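Local coordinates for protein dihydroneopterin triphosphate diphosphatase (Escherichia coli, PDB 2O1C) that probably hydrolyses dihydroneopterin triphosphate to its monophosphate and pyrophosphate for folate biosynthesis, using magnesium, and can also cleave nucleoside triphosphates, preferably dATP, at residues K7-I12 and P93-N98; M26-D31 and H118-W123; Q37-S42 and R55-E60. All coordinates share one frame; numbering follows the deposited sequence.

Interaction 1. Residues K7-I12 and P93-N98. With PPV (pyrophosphate), chain G; SO4 (sulfate ion), chain F; SO4 (sulfate ion), chain E.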
# COMPACT_ATOMS: atom_id res chain seq x y z
N LYS A 7 2.71 -9.00 12.71
CA LYS A 7 2.33 -8.83 11.31
C LYS A 7 2.62 -10.13 10.59
O LYS A 7 3.55 -10.85 10.93
CB LYS A 7 3.12 -7.69 10.67
CG LYS A 7 2.84 -6.31 11.24
CD LYS A 7 3.63 -5.24 10.49
CE LYS A 7 3.34 -3.86 11.08
NZ LYS A 7 3.97 -2.78 10.29
N ARG A 8 1.82 -10.42 9.58
CA ARG A 8 2.02 -11.62 8.78
C ARG A 8 2.90 -11.26 7.58
O ARG A 8 2.71 -10.20 6.97
CB ARG A 8 0.67 -12.20 8.35
CG ARG A 8 -0.30 -12.34 9.53
CD ARG A 8 -1.11 -13.62 9.49
NE ARG A 8 -0.64 -14.59 10.49
CZ ARG A 8 -0.20 -15.81 10.22
NH1 ARG A 8 -0.15 -16.24 8.97
NH2 ARG A 8 0.20 -16.61 11.20
N PRO A 9 3.89 -12.12 7.27
CA PRO A 9 4.79 -11.89 6.14
C PRO A 9 4.19 -12.26 4.76
O PRO A 9 4.92 -12.63 3.83
CB PRO A 9 5.99 -12.78 6.47
CG PRO A 9 5.38 -13.93 7.20
CD PRO A 9 4.22 -13.37 7.99
N VAL A 10 2.87 -12.16 4.66
CA VAL A 10 2.13 -12.26 3.42
C VAL A 10 1.29 -10.99 3.40
O VAL A 10 0.50 -10.76 4.31
CB VAL A 10 1.23 -13.50 3.40
CG1 VAL A 10 0.31 -13.48 2.18
CG2 VAL A 10 2.07 -14.78 3.41
N SER A 11 1.46 -10.16 2.37
CA SER A 11 0.92 -8.79 2.39
C SER A 11 0.33 -8.40 1.05
O SER A 11 0.48 -9.13 0.07
CB SER A 11 2.04 -7.82 2.79
OG SER A 11 3.02 -7.76 1.77
N ILE A 12 -0.34 -7.24 1.03
CA ILE A 12 -0.83 -6.61 -0.20
C ILE A 12 -0.28 -5.18 -0.31
O ILE A 12 0.16 -4.58 0.69
CB ILE A 12 -2.39 -6.66 -0.33
CG1 ILE A 12 -3.09 -6.05 0.89
CG2 ILE A 12 -2.89 -8.11 -0.49
CD1 ILE A 12 -3.18 -4.55 0.94
N PRO A 93 9.53 -14.10 15.46
CA PRO A 93 10.96 -14.42 15.48
C PRO A 93 11.38 -15.24 14.26
O PRO A 93 10.71 -16.21 13.89
CB PRO A 93 11.11 -15.24 16.77
CG PRO A 93 10.04 -14.71 17.66
CD PRO A 93 8.88 -14.43 16.75
N GLY A 94 12.48 -14.84 13.61
CA GLY A 94 13.01 -15.58 12.46
C GLY A 94 12.51 -15.07 11.12
O GLY A 94 13.11 -15.36 10.08
N VAL A 95 11.40 -14.33 11.13
CA VAL A 95 10.80 -13.84 9.90
C VAL A 95 11.63 -12.67 9.36
O VAL A 95 11.87 -11.70 10.07
CB VAL A 95 9.31 -13.42 10.11
CG1 VAL A 95 8.71 -12.81 8.83
CG2 VAL A 95 8.48 -14.63 10.56
N THR A 96 12.05 -12.77 8.09
CA THR A 96 12.82 -11.71 7.41
C THR A 96 12.33 -11.40 5.99
O THR A 96 12.71 -10.35 5.42
CB THR A 96 14.34 -12.07 7.35
OG1 THR A 96 14.52 -13.29 6.63
CG2 THR A 96 14.94 -12.21 8.75
N ARG A 97 11.50 -12.28 5.42
CA ARG A 97 11.03 -12.20 4.02
C ARG A 97 9.53 -11.89 4.01
O ARG A 97 8.75 -12.56 4.67
CB ARG A 97 11.21 -13.55 3.31
CG ARG A 97 12.62 -14.08 3.15
CD ARG A 97 13.09 -13.81 1.73
NE ARG A 97 13.94 -12.66 1.72
CZ ARG A 97 14.24 -11.89 0.67
NH1 ARG A 97 13.76 -12.06 -0.56
NH2 ARG A 97 15.06 -10.90 0.90
N ASN A 98 9.13 -10.88 3.24
CA ASN A 98 7.72 -10.60 3.06
C ASN A 98 7.32 -10.86 1.61
O ASN A 98 8.04 -10.48 0.68
CB ASN A 98 7.42 -9.15 3.44
CG ASN A 98 5.95 -8.81 3.35
OD1 ASN A 98 5.14 -9.32 4.11
ND2 ASN A 98 5.61 -7.91 2.44
O11 PPV G . 0.37 -4.71 10.03
P1 PPV G . 0.41 -4.85 8.53
O21 PPV G . 1.38 -5.88 8.00
O31 PPV G . -1.00 -4.98 8.00
OPP PPV G . 0.95 -3.40 8.01
P2 PPV G . 2.21 -3.02 7.03
O12 PPV G . 2.47 -4.18 6.11
O22 PPV G . 3.37 -2.67 7.91
O32 PPV G . 1.70 -1.79 6.32
S SO4 F . 15.92 -8.07 -1.46
O1 SO4 F . 17.27 -7.59 -1.20
O2 SO4 F . 15.55 -7.86 -2.91
O3 SO4 F . 15.79 -9.52 -1.20
O4 SO4 F . 15.05 -7.33 -0.51
S SO4 E . 1.88 -0.85 13.87
O1 SO4 E . 1.86 0.56 14.25
O2 SO4 E . 2.77 -1.02 12.72
O3 SO4 E . 2.38 -1.65 14.99
O4 SO4 E . 0.53 -1.29 13.52
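P9 and V95 make the apolar part of this contact. The CG1 methyl of V95 packs 3.6 Å from P9 CB, the two side chains crossing at about a right angle. With chi1 at 176°, CG1 of V95 stands anti to the backbone N, which presents this branch to the proline ring. P9 CB also touches the backbone, lying 3.3 Å from R97 O.

Polar groups gather one step further on. N98 directs its side chain past the P9 carbonyl toward S11, while its CA donates a CH...O contact to P9 O at 3.5 Å. The S11 hydroxyl hydrogen-bonds outside the two segments, to T99 O.

Two basic side chains end on anions. K7, extended beyond CG, runs alongside the pyrophosphate; its NZ is modelled 2.5 Å from O22, too short to be taken at face value, and K7 probably binds substrate, as inferred from relatives. R97, bent along its chain, brings NH2 to O3 of a sulfate probably from the crystallisation liquor, at 2.6 Å in a nearly straight bond (170°); salt bridges to E80 and E82 hold the same guanidinium.

Strands 10-18 and 97-107 run parallel as sheet neighbours, and the contact lies at their starts. Strand 36-42 flanks the first, strand 72-82 the second, and I12 packs against A49 and A52 of helix 49-61.

Interaction 2. Residues M26-D31 and H118-W123. With PPV (pyrophosphate), chain G; SO4 (sulfate ion), chain E.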
# COMPACT_ATOMS: atom_id res chain seq x y z
N MET A 26 0.54 9.27 -1.95
CA MET A 26 1.64 8.82 -1.10
C MET A 26 1.39 9.17 0.37
O MET A 26 0.92 10.27 0.68
CB MET A 26 2.98 9.35 -1.62
CG MET A 26 3.31 8.85 -3.05
SD MET A 26 3.36 7.05 -3.18
CE MET A 26 4.96 6.74 -2.44
N LEU A 27 1.67 8.21 1.24
CA LEU A 27 1.29 8.29 2.64
C LEU A 27 2.52 8.10 3.52
O LEU A 27 3.29 7.14 3.33
CB LEU A 27 0.25 7.20 2.97
CG LEU A 27 -1.05 7.20 2.16
CD1 LEU A 27 -1.66 5.81 2.11
CD2 LEU A 27 -2.04 8.20 2.74
N GLN A 28 2.66 8.98 4.51
CA GLN A 28 3.81 9.00 5.41
C GLN A 28 3.60 8.07 6.61
O GLN A 28 2.70 8.25 7.43
CB GLN A 28 4.10 10.44 5.87
CG GLN A 28 5.40 10.59 6.68
CD GLN A 28 5.61 11.97 7.29
OE1 GLN A 28 4.67 12.73 7.50
NE2 GLN A 28 6.85 12.29 7.61
N ARG A 29 4.45 7.05 6.70
CA ARG A 29 4.34 6.07 7.79
C ARG A 29 4.63 6.67 9.17
O ARG A 29 5.37 7.63 9.30
CB ARG A 29 5.24 4.85 7.53
CG ARG A 29 4.79 4.00 6.36
CD ARG A 29 5.64 2.75 6.17
NE ARG A 29 5.53 1.80 7.28
CZ ARG A 29 4.72 0.73 7.29
NH1 ARG A 29 3.91 0.47 6.27
NH2 ARG A 29 4.71 -0.08 8.34
N ARG A 30 4.02 6.08 10.19
CA ARG A 30 4.16 6.55 11.56
C ARG A 30 5.28 5.83 12.32
O ARG A 30 5.73 6.32 13.34
CB ARG A 30 2.84 6.44 12.32
CG ARG A 30 2.46 5.02 12.71
CD ARG A 30 1.20 4.99 13.56
NE ARG A 30 0.64 3.64 13.58
CZ ARG A 30 -0.66 3.37 13.72
NH1 ARG A 30 -1.54 4.34 13.86
NH2 ARG A 30 -1.06 2.10 13.72
N ASP A 31 5.71 4.67 11.80
CA ASP A 31 6.84 3.92 12.37
C ASP A 31 8.19 4.41 11.84
O ASP A 31 9.14 4.59 12.60
CB ASP A 31 6.67 2.39 12.22
CG ASP A 31 6.42 1.93 10.78
OD1 ASP A 31 6.41 2.74 9.82
OD2 ASP A 31 6.21 0.71 10.61
N HIS A 118 -1.42 6.83 9.08
CA HIS A 118 -0.23 7.54 8.61
C HIS A 118 -0.16 8.94 9.21
O HIS A 118 -1.08 9.38 9.92
CB HIS A 118 -0.22 7.58 7.07
CG HIS A 118 0.03 6.25 6.43
ND1 HIS A 118 -0.96 5.31 6.24
CD2 HIS A 118 1.18 5.68 5.99
CE1 HIS A 118 -0.44 4.23 5.67
NE2 HIS A 118 0.85 4.43 5.50
N LEU A 119 0.94 9.64 8.94
CA LEU A 119 1.15 10.97 9.50
C LEU A 119 0.67 12.10 8.59
O LEU A 119 0.38 13.22 9.05
CB LEU A 119 2.63 11.14 9.80
CG LEU A 119 3.24 10.19 10.84
CD1 LEU A 119 4.72 10.48 10.97
CD2 LEU A 119 2.56 10.30 12.22
N ALA A 120 0.57 11.79 7.31
CA ALA A 120 0.38 12.80 6.27
C ALA A 120 0.17 12.11 4.94
O ALA A 120 0.45 10.93 4.79
CB ALA A 120 1.59 13.70 6.19
N TYR A 121 -0.32 12.88 3.96
CA TYR A 121 -0.41 12.41 2.59
C TYR A 121 -0.06 13.51 1.59
O TYR A 121 -0.17 14.71 1.87
CB TYR A 121 -1.81 11.83 2.28
CG TYR A 121 -2.85 12.89 2.05
CD1 TYR A 121 -3.49 13.52 3.11
CD2 TYR A 121 -3.19 13.28 0.75
CE1 TYR A 121 -4.44 14.52 2.90
CE2 TYR A 121 -4.13 14.28 0.52
CZ TYR A 121 -4.76 14.88 1.60
OH TYR A 121 -5.69 15.87 1.38
N LYS A 122 0.38 13.06 0.41
CA LYS A 122 0.68 13.94 -0.71
C LYS A 122 0.19 13.28 -1.99
O LYS A 122 0.28 12.07 -2.13
CB LYS A 122 2.19 14.19 -0.80
CG LYS A 122 2.73 15.16 0.22
CD LYS A 122 4.18 15.53 -0.09
CE LYS A 122 4.68 16.63 0.84
NZ LYS A 122 5.06 16.12 2.19
N TRP A 123 -0.34 14.10 -2.91
CA TRP A 123 -0.59 13.67 -4.28
C TRP A 123 0.62 14.09 -5.11
O TRP A 123 0.95 15.28 -5.18
CB TRP A 123 -1.87 14.30 -4.83
CG TRP A 123 -3.15 13.72 -4.28
CD1 TRP A 123 -3.96 14.26 -3.32
CD2 TRP A 123 -3.79 12.49 -4.68
NE1 TRP A 123 -5.04 13.46 -3.09
CE2 TRP A 123 -4.97 12.36 -3.91
CE3 TRP A 123 -3.48 11.49 -5.61
CZ2 TRP A 123 -5.83 11.27 -4.04
CZ3 TRP A 123 -4.34 10.40 -5.74
CH2 TRP A 123 -5.51 10.31 -4.96
O11 PPV G . 0.37 -4.71 10.03
P1 PPV G . 0.41 -4.85 8.53
O21 PPV G . 1.38 -5.88 8.00
O31 PPV G . -1.00 -4.98 8.00
OPP PPV G . 0.95 -3.40 8.01
P2 PPV G . 2.21 -3.02 7.03
O12 PPV G . 2.47 -4.18 6.11
O22 PPV G . 3.37 -2.67 7.91
O32 PPV G . 1.70 -1.79 6.32
S SO4 E . 1.88 -0.85 13.87
O1 SO4 E . 1.86 0.56 14.25
O2 SO4 E . 2.77 -1.02 12.72
O3 SO4 E . 2.38 -1.65 14.99
O4 SO4 E . 0.53 -1.29 13.52
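M26 and K122 form an antiparallel hydrogen-bonded pair (M26 N to K122 O 2.8 Å, K122 N to M26 O 2.9 Å), L27 and Y121 the non-hydrogen-bonded pair that follows, and the short strand axes lie 4.8 Å apart at 159°. Two further bonds extend the pairing past L27 and Y121: Q28 N to A120 O, and L119 N to Q28 O at 2.7 Å.

L27 and H118 are the clearest side-chain pair. CB of L27 sits over one face of the imidazole, 3.6 Å from its centroid, in a CH-pi contact, while the peptide between Q28 and R29 lies at the ring edge; H118 NE2 is hydrogen-bonded to Q37 OE1. On the same side of the sheet, L27 CD2 rests 3.7 Å from Y121 CB. Q28, extended, lays OE1 near the CB atoms of L119 and A120, with its NE2 held by P33 O, and CD2 of L119 leans on R30 CB and CD1 on R29 O.

R29 turns its polar end to the ligand. A bend at chi3 (65°) lets it grip D31 side-on, NE to OD1 and NH2 to OD2, and NH2 also reaches pyrophosphate O22, at 2.9 Å; NH1 is hydrogen-bonded to O32 at 3.2 Å and also to Q37 OE1. The arginine, which probably binds substrate as in relatives, is thus fixed in rotation, and F35 adds a cation-pi contact.

Strand 121-125 is the outermost of the sheet on this flank. Strand 23-28 lies between it and strand 36-42, with L27 packing on V39 and on V61 of helix 49-61.

Interaction 3. Residues Q37-S42 and R55-E60. With PPV (pyrophosphate), chain G.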
# COMPACT_ATOMS: atom_id res chain seq x y z
N GLN A 37 4.62 5.85 1.10
CA GLN A 37 4.18 4.64 0.42
C GLN A 37 2.73 4.73 -0.02
O GLN A 37 1.95 5.54 0.48
CB GLN A 37 4.32 3.43 1.37
CG GLN A 37 3.56 3.65 2.70
CD GLN A 37 3.22 2.36 3.43
OE1 GLN A 37 2.49 2.38 4.43
NE2 GLN A 37 3.76 1.23 2.95
N SER A 38 2.37 3.83 -0.93
CA SER A 38 0.98 3.47 -1.20
C SER A 38 0.46 2.65 -0.01
O SER A 38 1.15 2.45 0.99
CB SER A 38 0.90 2.67 -2.50
OG SER A 38 1.50 3.37 -3.60
N VAL A 39 -0.78 2.18 -0.11
CA VAL A 39 -1.40 1.40 0.96
C VAL A 39 -0.80 -0.01 1.02
O VAL A 39 -0.69 -0.71 0.01
CB VAL A 39 -2.93 1.36 0.77
CG1 VAL A 39 -3.60 0.27 1.61
CG2 VAL A 39 -3.52 2.74 1.06
N THR A 40 -0.38 -0.42 2.21
CA THR A 40 0.08 -1.80 2.42
C THR A 40 -0.56 -2.43 3.66
O THR A 40 -1.03 -1.73 4.56
CB THR A 40 1.62 -1.90 2.59
OG1 THR A 40 2.04 -1.12 3.72
CG2 THR A 40 2.36 -1.45 1.35
N GLY A 41 -0.55 -3.76 3.71
CA GLY A 41 -0.94 -4.44 4.95
C GLY A 41 -0.88 -5.95 4.84
O GLY A 41 -0.75 -6.49 3.74
N SER A 42 -0.98 -6.62 5.98
CA SER A 42 -0.98 -8.09 6.06
C SER A 42 -2.28 -8.70 5.56
O SER A 42 -3.36 -8.15 5.79
CB SER A 42 -0.78 -8.54 7.51
OG SER A 42 0.55 -8.28 7.93
N ARG A 55 -10.03 -4.07 2.68
CA ARG A 55 -10.05 -3.74 4.10
C ARG A 55 -9.01 -2.66 4.42
O ARG A 55 -9.34 -1.67 5.07
CB ARG A 55 -9.80 -4.99 4.95
CG ARG A 55 -9.76 -4.74 6.47
CD ARG A 55 -9.50 -6.00 7.30
NE ARG A 55 -8.32 -6.74 6.84
CZ ARG A 55 -7.05 -6.36 7.01
NH1 ARG A 55 -6.75 -5.22 7.63
NH2 ARG A 55 -6.08 -7.13 6.53
N GLU A 56 -7.78 -2.86 3.96
CA GLU A 56 -6.70 -1.90 4.24
C GLU A 56 -6.95 -0.53 3.61
O GLU A 56 -6.65 0.49 4.23
CB GLU A 56 -5.34 -2.43 3.79
CG GLU A 56 -4.77 -3.53 4.69
CD GLU A 56 -4.31 -3.02 6.05
OE1 GLU A 56 -4.35 -1.80 6.31
OE2 GLU A 56 -3.89 -3.85 6.87
N VAL A 57 -7.48 -0.51 2.39
CA VAL A 57 -7.83 0.76 1.72
C VAL A 57 -8.86 1.52 2.57
O VAL A 57 -8.73 2.73 2.81
CB VAL A 57 -8.31 0.52 0.27
CG1 VAL A 57 -8.86 1.81 -0.37
CG2 VAL A 57 -7.17 -0.04 -0.59
N LYS A 58 -9.87 0.79 3.05
CA LYS A 58 -10.90 1.35 3.93
C LYS A 58 -10.34 1.81 5.28
O LYS A 58 -10.66 2.91 5.76
CB LYS A 58 -12.04 0.34 4.13
CG LYS A 58 -13.26 0.93 4.84
CD LYS A 58 -14.40 -0.07 4.98
CE LYS A 58 -15.66 0.64 5.48
NZ LYS A 58 -16.84 -0.25 5.54
N GLU A 59 -9.52 0.96 5.89
CA GLU A 59 -8.95 1.24 7.22
C GLU A 59 -7.96 2.40 7.19
O GLU A 59 -7.97 3.26 8.08
CB GLU A 59 -8.29 -0.02 7.79
CG GLU A 59 -9.26 -1.06 8.35
CD GLU A 59 -8.55 -2.29 8.91
OE1 GLU A 59 -7.31 -2.38 8.82
OE2 GLU A 59 -9.24 -3.18 9.44
N GLU A 60 -7.11 2.43 6.17
CA GLU A 60 -6.03 3.40 6.11
C GLU A 60 -6.39 4.75 5.49
O GLU A 60 -5.87 5.77 5.93
CB GLU A 60 -4.82 2.83 5.39
CG GLU A 60 -4.19 1.63 6.08
CD GLU A 60 -2.79 1.34 5.60
OE1 GLU A 60 -2.51 1.52 4.39
OE2 GLU A 60 -1.95 0.94 6.42
O11 PPV G . 0.37 -4.71 10.03
P1 PPV G . 0.41 -4.85 8.53
O21 PPV G . 1.38 -5.88 8.00
O31 PPV G . -1.00 -4.98 8.00
OPP PPV G . 0.95 -3.40 8.01
P2 PPV G . 2.21 -3.02 7.03
O12 PPV G . 2.47 -4.18 6.11
O22 PPV G . 3.37 -2.67 7.91
O32 PPV G . 1.70 -1.79 6.32
O HOH W 1 0.10 1.09 4.67
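The R55 guanidinium meets S42 O at its edge, in plane: NH2 lies 3.0 Å from that oxygen, but the angle of 121° makes the bond weak. The carboxylate carbon of E59 also lies in plane at the edge of the group, and NH1 forms salt bridges, their hydrogen bonds weak, with E59 OE1 (3.1 Å) and E56 OE2 (3.3 Å), while NH2 has a second, charged partner in E47. The E56 carboxylate comes up against the backbone, OE2 standing 3.6 Å from G41 CA; the bend at chi2 (-72°) turns it there.

These residues belong to the Nudix box, the loop-helix-loop signature of the family, whose glutamates E56 and E60 probably bind magnesium. The E60 carboxylate also lies near that of E117, a third such probable ligand. Here E60 slides past V39 in the opposite direction, its OE1 3.2 Å from V39 CG1, and that methyl continues onto E56 CB and V57 CG2 of the buried helix face.

Strand 39-42 holds the pyrophosphate with three groups. T40 OG1 bonds O32 at 2.7 Å, itself accepting a bond from Q37 NE2. S42 uses both its backbone N, to O31 (2.6 Å), and its OG, to O21 (2.5 Å). A water accepts the T40 N-H and lies within hydrogen-bonding distance of Q37 OE1 and E60 OE1, linking strand and helix.

All three contacts reach one pyrophosphate, each supplying part of its binding. Strand 36-42 of interaction 3 lies between strands 10-18 and 23-28: I12 N of interaction 1 probably hydrogen-bonds to G41 O at 2.8 Å, and L27 N of interaction 2 probably does so to Q37 O at the same distance. R8 N to S42 OG, at 3.0 Å, and H118 NE2 to Q37 OE1 are further probable hydrogen bonds. Although the centres of interactions 1 and 2 are about 22 Å apart, K7 NZ and R29 NH2 converge to 3.4 Å on the anion, with D31 close by. On its other side, E56, with E60 and E117, marks the probable magnesium site.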